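Local atomic coordinates of 223aa long hypothetical arylmalonate decarboxylase (Sulfolobus tokodaii, PDB entry 2DGD), a protein that is of unknown function but is probably a lyase related to arylmalonate decarboxylase of the Asp/Glu racemase superfamily, assembled as an octamer. Residues Gly43-Lys57 against Thr75-Ile89. Residues are numbered along the deposited sequence; the frame is centred on the assembly and turned at random.
Sequences GCEPENVEEFEKELK and TYGTHKHAHVIKRVI
Helix 49-63 packs on helix 82-88 beside the parallel 31-38, 6-13, 69-72 sheet, each helix following a strand of it; the segments 49-57 and 82-88 cross at -34° with axes 10.0 Å apart. The loops leading into both helices are joined by the backbone bond from Gly77 N to Cys44 O (3.3 Å) and by Glu45. OE1 of Glu45 accepts from His81 ND1 at 3.0 Å, almost straight and on its anti lone pair, in the plane of the imidazole. It also takes Lys80 N at 2.7 Å, from above the carboxylate plane, and a weak bond from His81 N. Pro46 CG sits over the centre of the His81 ring, a CH-pi contact, while Pro46 CD lies over one face of Tyr76, toward its rim. Replacing Glu45 by an alanine would probably leave His81 ND1 and Lys80 N without this acceptor and the imidazole freer to turn. In the alpha/beta manner of the Asp/Glu racemase superfamily, Phe52, Leu56 and Ile85 all reach Tyr72 of strand 69-72. Phe52 CD2 meets Tyr76 CE1 at 3.5 Å, the ring planes 64° apart. With CG anti to the backbone N (chi1 -173°) and chi2 near 65°, Leu56 sets CD2 against Ile85 CA and Val88 CG2. Farther out, Glu53 OE1 forms a salt bridge with Arg87 NH2 at 2.6 Å.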
# COMPACT_ATOMS: atom_id res chain seq x y z
N GLY A 43 35.44 -36.31 3.50
CA GLY A 43 34.93 -36.50 4.84
C GLY A 43 34.21 -35.30 5.42
O GLY A 43 33.86 -34.37 4.70
N CYS A 44 33.97 -35.34 6.73
CA CYS A 44 33.30 -34.25 7.42
C CYS A 44 34.30 -33.58 8.37
O CYS A 44 33.95 -32.73 9.18
CB CYS A 44 32.10 -34.78 8.20
SG CYS A 44 30.74 -33.58 8.33
N GLU A 45 35.56 -33.99 8.24
CA GLU A 45 36.65 -33.45 9.05
C GLU A 45 37.92 -33.58 8.21
O GLU A 45 38.09 -34.55 7.48
CB GLU A 45 36.79 -34.25 10.34
CG GLU A 45 37.32 -33.42 11.50
CD GLU A 45 36.24 -32.57 12.14
OE1 GLU A 45 36.58 -31.51 12.71
OE2 GLU A 45 35.05 -32.97 12.10
N PRO A 46 38.83 -32.60 8.31
CA PRO A 46 40.08 -32.62 7.54
C PRO A 46 41.11 -33.65 8.01
O PRO A 46 41.44 -33.72 9.20
CB PRO A 46 40.59 -31.19 7.69
CG PRO A 46 40.16 -30.85 9.07
CD PRO A 46 38.73 -31.36 9.11
N GLU A 47 41.62 -34.44 7.07
CA GLU A 47 42.63 -35.44 7.41
C GLU A 47 44.01 -34.80 7.45
O GLU A 47 44.90 -35.27 8.14
CB GLU A 47 42.62 -36.60 6.42
CG GLU A 47 41.51 -37.59 6.69
CD GLU A 47 41.78 -38.94 6.07
OE1 GLU A 47 41.85 -39.02 4.82
OE2 GLU A 47 41.93 -39.92 6.84
N ASN A 48 44.17 -33.72 6.70
CA ASN A 48 45.44 -33.00 6.70
C ASN A 48 45.16 -31.63 7.30
O ASN A 48 44.61 -30.75 6.63
CB ASN A 48 45.97 -32.85 5.28
CG ASN A 48 47.43 -32.44 5.25
OD1 ASN A 48 47.90 -31.70 6.12
ND2 ASN A 48 48.16 -32.91 4.24
N VAL A 49 45.51 -31.43 8.57
CA VAL A 49 45.26 -30.16 9.23
C VAL A 49 45.98 -28.98 8.61
O VAL A 49 45.38 -27.91 8.43
CB VAL A 49 45.62 -30.24 10.73
CG1 VAL A 49 45.48 -28.87 11.38
CG2 VAL A 49 44.69 -31.22 11.42
N GLU A 50 47.26 -29.14 8.29
CA GLU A 50 48.01 -28.03 7.69
C GLU A 50 47.40 -27.67 6.34
O GLU A 50 47.38 -26.51 5.95
CB GLU A 50 49.48 -28.40 7.51
CG GLU A 50 49.72 -29.55 6.55
CD GLU A 50 51.18 -29.70 6.14
OE1 GLU A 50 51.49 -30.63 5.37
OE2 GLU A 50 52.01 -28.87 6.59
N GLU A 51 46.93 -28.69 5.62
CA GLU A 51 46.29 -28.49 4.31
C GLU A 51 45.05 -27.63 4.50
O GLU A 51 44.85 -26.63 3.80
CB GLU A 51 45.89 -29.84 3.72
CG GLU A 51 46.79 -30.34 2.61
CD GLU A 51 46.81 -29.41 1.41
OE1 GLU A 51 47.47 -28.34 1.50
OE2 GLU A 51 46.17 -29.73 0.39
N PHE A 52 44.21 -28.05 5.44
CA PHE A 52 42.98 -27.35 5.76
C PHE A 52 43.30 -25.91 6.14
O PHE A 52 42.82 -24.98 5.50
CB PHE A 52 42.28 -28.07 6.92
CG PHE A 52 41.03 -27.38 7.41
CD1 PHE A 52 40.93 -26.95 8.73
CD2 PHE A 52 39.96 -27.18 6.56
CE1 PHE A 52 39.78 -26.33 9.19
CE2 PHE A 52 38.80 -26.56 7.01
CZ PHE A 52 38.71 -26.13 8.33
N GLU A 53 44.14 -25.74 7.15
CA GLU A 53 44.52 -24.41 7.61
C GLU A 53 45.06 -23.51 6.50
O GLU A 53 44.82 -22.30 6.49
CB GLU A 53 45.53 -24.53 8.74
CG GLU A 53 46.05 -23.20 9.28
CD GLU A 53 46.54 -23.32 10.71
OE1 GLU A 53 46.83 -24.47 11.14
OE2 GLU A 53 46.65 -22.28 11.41
N LYS A 54 45.79 -24.09 5.55
CA LYS A 54 46.35 -23.30 4.46
C LYS A 54 45.24 -22.81 3.52
O LYS A 54 45.23 -21.65 3.11
CB LYS A 54 47.37 -24.12 3.68
CG LYS A 54 48.20 -23.29 2.72
CD LYS A 54 49.13 -24.16 1.87
CE LYS A 54 48.33 -25.05 0.93
NZ LYS A 54 49.22 -25.88 0.06
N GLU A 55 44.32 -23.71 3.19
CA GLU A 55 43.21 -23.36 2.31
C GLU A 55 42.25 -22.41 3.01
O GLU A 55 41.69 -21.50 2.40
CB GLU A 55 42.46 -24.62 1.87
CG GLU A 55 43.27 -25.53 0.95
CD GLU A 55 42.53 -26.81 0.54
OE1 GLU A 55 41.46 -26.72 -0.09
OE2 GLU A 55 43.03 -27.91 0.86
N LEU A 56 42.07 -22.62 4.31
CA LEU A 56 41.19 -21.78 5.10
C LEU A 56 41.74 -20.36 5.14
O LEU A 56 41.00 -19.40 4.97
CB LEU A 56 41.07 -22.33 6.52
CG LEU A 56 40.05 -21.64 7.43
CD1 LEU A 56 38.66 -21.86 6.89
CD2 LEU A 56 40.15 -22.20 8.83
N LYS A 57 43.05 -20.24 5.36
CA LYS A 57 43.68 -18.92 5.42
C LYS A 57 43.56 -18.22 4.08
O LYS A 57 43.38 -17.00 4.03
CB LYS A 57 45.15 -19.05 5.80
CG LYS A 57 45.75 -17.75 6.35
CD LYS A 57 47.27 -17.86 6.61
CE LYS A 57 47.64 -19.07 7.49
NZ LYS A 57 47.04 -19.02 8.86
N THR A 75 30.18 -27.31 7.86
CA THR A 75 30.11 -28.11 9.07
C THR A 75 31.47 -28.78 9.15
O THR A 75 31.95 -29.15 10.23
CB THR A 75 29.01 -29.19 8.99
OG1 THR A 75 27.75 -28.56 8.73
CG2 THR A 75 28.91 -29.96 10.31
N TYR A 76 32.09 -28.90 7.99
CA TYR A 76 33.40 -29.51 7.84
C TYR A 76 34.44 -28.85 8.74
O TYR A 76 34.65 -27.64 8.68
CB TYR A 76 33.82 -29.41 6.37
CG TYR A 76 35.19 -29.97 6.04
CD1 TYR A 76 36.32 -29.17 6.11
CD2 TYR A 76 35.34 -31.29 5.62
CE1 TYR A 76 37.58 -29.66 5.74
CE2 TYR A 76 36.59 -31.80 5.25
CZ TYR A 76 37.70 -30.98 5.32
OH TYR A 76 38.93 -31.46 4.93
N GLY A 77 35.08 -29.66 9.58
CA GLY A 77 36.10 -29.16 10.48
C GLY A 77 35.62 -28.44 11.72
O GLY A 77 36.43 -28.03 12.55
N THR A 78 34.31 -28.30 11.88
CA THR A 78 33.78 -27.60 13.04
C THR A 78 33.66 -28.45 14.31
O THR A 78 33.72 -27.92 15.42
CB THR A 78 32.40 -26.98 12.72
OG1 THR A 78 31.47 -28.02 12.37
CG2 THR A 78 32.51 -26.00 11.57
N HIS A 79 33.51 -29.76 14.14
CA HIS A 79 33.37 -30.64 15.30
C HIS A 79 34.69 -30.93 16.02
O HIS A 79 34.75 -30.86 17.25
CB HIS A 79 32.72 -31.96 14.87
CG HIS A 79 31.24 -31.85 14.65
ND1 HIS A 79 30.68 -30.93 13.79
CD2 HIS A 79 30.21 -32.55 15.16
CE1 HIS A 79 29.37 -31.08 13.78
NE2 HIS A 79 29.05 -32.06 14.61
N LYS A 80 35.75 -31.23 15.27
CA LYS A 80 37.04 -31.52 15.88
C LYS A 80 38.13 -30.47 15.69
O LYS A 80 39.13 -30.50 16.40
CB LYS A 80 37.57 -32.87 15.39
CG LYS A 80 37.29 -34.05 16.32
CD LYS A 80 35.85 -34.53 16.24
CE LYS A 80 35.61 -35.28 14.94
NZ LYS A 80 36.48 -36.49 14.83
N HIS A 81 37.96 -29.56 14.74
CA HIS A 81 38.99 -28.54 14.51
C HIS A 81 38.52 -27.09 14.60
O HIS A 81 39.12 -26.20 13.98
CB HIS A 81 39.66 -28.79 13.17
CG HIS A 81 40.29 -30.14 13.05
ND1 HIS A 81 39.55 -31.30 12.92
CD2 HIS A 81 41.59 -30.53 13.09
CE1 HIS A 81 40.37 -32.34 12.88
NE2 HIS A 81 41.61 -31.90 12.98
N ALA A 82 37.47 -26.84 15.37
CA ALA A 82 36.94 -25.50 15.53
C ALA A 82 38.06 -24.52 15.92
O ALA A 82 38.08 -23.38 15.46
CB ALA A 82 35.84 -25.49 16.59
N HIS A 83 38.98 -24.99 16.76
CA HIS A 83 40.09 -24.16 17.22
C HIS A 83 40.98 -23.68 16.08
O HIS A 83 41.56 -22.59 16.15
CB HIS A 83 40.93 -24.92 18.25
CG HIS A 83 41.48 -26.21 17.75
ND1 HIS A 83 40.69 -27.31 17.47
CD2 HIS A 83 42.75 -26.58 17.46
CE1 HIS A 83 41.45 -28.29 17.03
NE2 HIS A 83 42.70 -27.88 17.01
N VAL A 84 41.10 -24.49 15.04
CA VAL A 84 41.93 -24.13 13.89
C VAL A 84 41.27 -22.96 13.16
O VAL A 84 41.93 -22.00 12.78
CB VAL A 84 42.08 -25.31 12.90
CG1 VAL A 84 42.89 -24.88 11.67
CG2 VAL A 84 42.75 -26.48 13.59
N ILE A 85 39.96 -23.07 12.99
CA ILE A 85 39.16 -22.05 12.32
C ILE A 85 39.22 -20.73 13.09
O ILE A 85 39.47 -19.67 12.50
CB ILE A 85 37.69 -22.51 12.20
CG1 ILE A 85 37.65 -23.84 11.44
CG2 ILE A 85 36.86 -21.46 11.50
CD1 ILE A 85 36.27 -24.49 11.37
N LYS A 86 38.99 -20.79 14.40
CA LYS A 86 39.01 -19.60 15.25
C LYS A 86 40.40 -18.95 15.18
O LYS A 86 40.53 -17.74 15.25
CB LYS A 86 38.71 -19.99 16.69
CG LYS A 86 37.56 -20.97 16.86
CD LYS A 86 36.22 -20.26 16.85
CE LYS A 86 35.68 -20.10 18.26
NZ LYS A 86 35.33 -21.42 18.86
N ARG A 87 41.42 -19.79 15.05
CA ARG A 87 42.81 -19.34 14.99
C ARG A 87 43.07 -18.52 13.73
O ARG A 87 43.64 -17.43 13.79
CB ARG A 87 43.75 -20.54 15.03
CG ARG A 87 45.24 -20.19 15.03
CD ARG A 87 46.06 -21.38 14.55
NE ARG A 87 45.69 -22.59 15.27
CZ ARG A 87 45.91 -23.82 14.82
NH1 ARG A 87 45.55 -24.88 15.55
NH2 ARG A 87 46.48 -24.00 13.63
N VAL A 88 42.66 -19.06 12.59
CA VAL A 88 42.86 -18.40 11.31
C VAL A 88 41.96 -17.19 11.14
O VAL A 88 42.41 -16.13 10.69
CB VAL A 88 42.57 -19.36 10.14
CG1 VAL A 88 42.93 -18.70 8.82
CG2 VAL A 88 43.34 -20.65 10.32
N ILE A 89 40.69 -17.33 11.52
CA ILE A 89 39.73 -16.25 11.37
C ILE A 89 39.27 -15.66 12.69
O ILE A 89 38.41 -16.22 13.37
CB ILE A 89 38.49 -16.73 10.58
CG1 ILE A 89 38.94 -17.34 9.25
CG2 ILE A 89 37.54 -15.58 10.32
CD1 ILE A 89 37.85 -18.05 8.50